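Local coordinates for protein adenylosuccinate lyase (Francisella tularensis subsp. tularensis SCHU S4, PDB 4EEI) that probably cleaves adenylosuccinate and its imidazole carboxamide analogue SAICAR by beta-elimination, releasing fumarate in two steps of purine biosynthesis, at residues Gln212-Pro215 / Arg216-Ala220. Residues are numbered along the deposited sequence; the frame is centred on the assembly and turned at random.
Sequences QVIP and RDRIA. With AMP (adenosine monophosphate), chain O.
Arg216 curls back along the chain that precedes it, and its NH1 donates to the carbonyl O of Ile214 at 2.9 Å. The bend at chi2 (56°), followed by an extended run to the guanidinium, brings NH1 back to this oxygen, which receives the N-H on a lone pair, in the carbonyl plane and close to the guanidinium plane; the bond itself is somewhat bent, at 146°. NH1 also lies 3.9 Å from CB of Val213, approached obliquely. Arginine suits this buried place because its several N-H groups serve different partners: NH1 also bridges to Asp99, which accepts the backbone N-H of Ile214 as well, and NE bridges to Glu309. Away from the guanidinium, the Pro215 ring and the Asp217 side chain run alongside one another in the same direction, with CB of Pro215 3.4 Å from OD2 of Asp217. That carboxylate pairs with Arg163 and Arg164 of the second subunit, tying the helix start to the interface. Proline has no N-H to satisfy, and its carbonyl O accepts a hydrogen bond from a water 2.7 Å away, which accepts one from Ile219 N. An amide suits Gln212: OE1 accepts from AMP N6 (2.8 Å) and Arg301, while NE2 donates to Ala183 O. Residues 212-220 thus lead from the adenine pocket of a fumarase/aspartase-superfamily lyase into its long helix 217-244.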
loop_
_atom_site.group_PDB
_atom_site.type_symbol
_atom_site.label_atom_id
_atom_site.label_comp_id
_atom_site.label_asym_id
_atom_site.label_seq_id
_atom_site.Cartn_x
_atom_site.Cartn_y
_atom_site.Cartn_z
ATOM N N GLN B 212 10.651 -22.231 -13.498
ATOM C CA GLN B 212 12.060 -21.934 -13.351
ATOM C C GLN B 212 12.278 -21.602 -11.881
ATOM O O GLN B 212 13.318 -21.914 -11.307
ATOM C CB GLN B 212 12.479 -20.763 -14.237
ATOM C CG GLN B 212 13.965 -20.451 -14.165
ATOM C CD GLN B 212 14.474 -19.734 -15.398
ATOM O OE1 GLN B 212 14.680 -18.523 -15.383
ATOM N NE2 GLN B 212 14.682 -20.482 -16.476
ATOM N N VAL B 213 11.287 -20.942 -11.287
ATOM C CA VAL B 213 11.402 -20.409 -9.936
ATOM C C VAL B 213 10.454 -21.119 -8.975
ATOM O O VAL B 213 9.530 -21.811 -9.396
ATOM C CB VAL B 213 11.109 -18.899 -9.898
ATOM C CG1 VAL B 213 12.148 -18.136 -10.705
ATOM C CG2 VAL B 213 9.708 -18.619 -10.421
ATOM N N ILE B 214 10.693 -20.937 -7.682
ATOM C CA ILE B 214 9.712 -21.282 -6.659
ATOM C C ILE B 214 8.700 -20.143 -6.644
ATOM O O ILE B 214 9.095 -18.977 -6.737
ATOM C CB ILE B 214 10.412 -21.401 -5.299
ATOM C CG1 ILE B 214 11.169 -22.734 -5.220
ATOM C CG2 ILE B 214 9.428 -21.263 -4.144
ATOM C CD1 ILE B 214 11.941 -22.927 -3.925
ATOM N N PRO B 215 7.395 -20.460 -6.558
ATOM C CA PRO B 215 6.395 -19.380 -6.648
ATOM C C PRO B 215 6.497 -18.394 -5.484
ATOM O O PRO B 215 6.778 -18.784 -4.344
ATOM C CB PRO B 215 5.046 -20.127 -6.631
ATOM C CG PRO B 215 5.361 -21.483 -6.019
ATOM C CD PRO B 215 6.770 -21.796 -6.452
ATOM N N ARG B 216 6.276 -17.117 -5.775
ATOM C CA ARG B 216 6.581 -16.070 -4.802
ATOM C C ARG B 216 5.525 -15.865 -3.730
ATOM O O ARG B 216 5.714 -15.028 -2.840
ATOM C CB ARG B 216 6.896 -14.749 -5.517
ATOM C CG ARG B 216 8.370 -14.338 -5.418
ATOM C CD ARG B 216 9.296 -15.438 -5.937
ATOM N NE ARG B 216 10.706 -15.176 -5.621
ATOM C CZ ARG B 216 11.690 -16.043 -5.839
ATOM N NH1 ARG B 216 11.424 -17.230 -6.370
ATOM N NH2 ARG B 216 12.938 -15.726 -5.534
ATOM N N ASP B 217 4.433 -16.628 -3.783
ATOM C CA ASP B 217 3.380 -16.480 -2.772
ATOM C C ASP B 217 3.781 -17.043 -1.408
ATOM O O ASP B 217 3.158 -16.723 -0.384
ATOM C CB ASP B 217 2.050 -17.095 -3.239
ATOM C CG ASP B 217 2.111 -18.617 -3.356
ATOM O OD1 ASP B 217 1.603 -19.323 -2.449
ATOM O OD2 ASP B 217 2.656 -19.100 -4.369
ATOM N N ARG B 218 4.812 -17.884 -1.385
ATOM C CA ARG B 218 5.310 -18.392 -0.108
ATOM C C ARG B 218 5.994 -17.256 0.620
ATOM O O ARG B 218 5.715 -16.994 1.792
ATOM C CB ARG B 218 6.275 -19.565 -0.321
ATOM C CG ARG B 218 5.647 -20.730 -1.090
ATOM C CD ARG B 218 6.496 -21.997 -1.004
ATOM N NE ARG B 218 5.801 -23.153 -1.591
ATOM C CZ ARG B 218 5.005 -23.971 -0.907
ATOM N NH1 ARG B 218 4.794 -23.766 0.388
ATOM N NH2 ARG B 218 4.431 -25.001 -1.514
ATOM N N ILE B 219 6.883 -16.560 -0.081
ATOM C CA ILE B 219 7.511 -15.377 0.495
ATOM C C ILE B 219 6.457 -14.343 0.872
ATOM O O ILE B 219 6.529 -13.746 1.944
ATOM C CB ILE B 219 8.541 -14.749 -0.462
ATOM C CG1 ILE B 219 9.813 -15.602 -0.483
ATOM C CG2 ILE B 219 8.902 -13.322 -0.010
ATOM C CD1 ILE B 219 10.794 -15.238 -1.594
ATOM N N ALA B 220 5.476 -14.138 0.002
ATOM C CA ALA B 220 4.456 -13.128 0.266
ATOM C C ALA B 220 3.644 -13.484 1.507
ATOM O O ALA B 220 3.214 -12.599 2.248
ATOM C CB ALA B 220 3.544 -12.947 -0.940
HETATM P P AMP O . 19.368 -8.297 -10.794
HETATM O O1P AMP O . 20.279 -7.146 -10.455
HETATM O O2P AMP O . 18.206 -7.930 -11.680
HETATM O O3P AMP O . 19.003 -9.167 -9.619
HETATM O "O5'" AMP O . 20.275 -9.255 -11.715
HETATM C "C5'" AMP O . 19.836 -10.570 -12.051
HETATM C "C4'" AMP O . 21.031 -11.410 -12.487
HETATM O "O4'" AMP O . 20.606 -12.732 -12.829
HETATM C "C3'" AMP O . 21.698 -10.822 -13.720
HETATM O "O3'" AMP O . 23.109 -10.788 -13.511
HETATM C "C2'" AMP O . 21.377 -11.785 -14.841
HETATM O "O2'" AMP O . 22.480 -11.916 -15.738
HETATM C "C1'" AMP O . 21.106 -13.092 -14.118
HETATM N N9 AMP O . 20.123 -13.917 -14.861
HETATM C C8 AMP O . 19.732 -13.725 -16.132
HETATM N N7 AMP O . 18.826 -14.659 -16.509
HETATM C C5 AMP O . 18.629 -15.476 -15.460
HETATM C C6 AMP O . 17.800 -16.669 -15.178
HETATM N N6 AMP O . 16.981 -17.188 -16.122
HETATM N N1 AMP O . 17.893 -17.219 -13.948
HETATM C C2 AMP O . 18.704 -16.711 -13.002
HETATM N N3 AMP O . 19.482 -15.631 -13.188
HETATM C C4 AMP O . 19.489 -14.982 -14.376
HETATM O O HOH W 1 8.262 -17.687 -2.384
#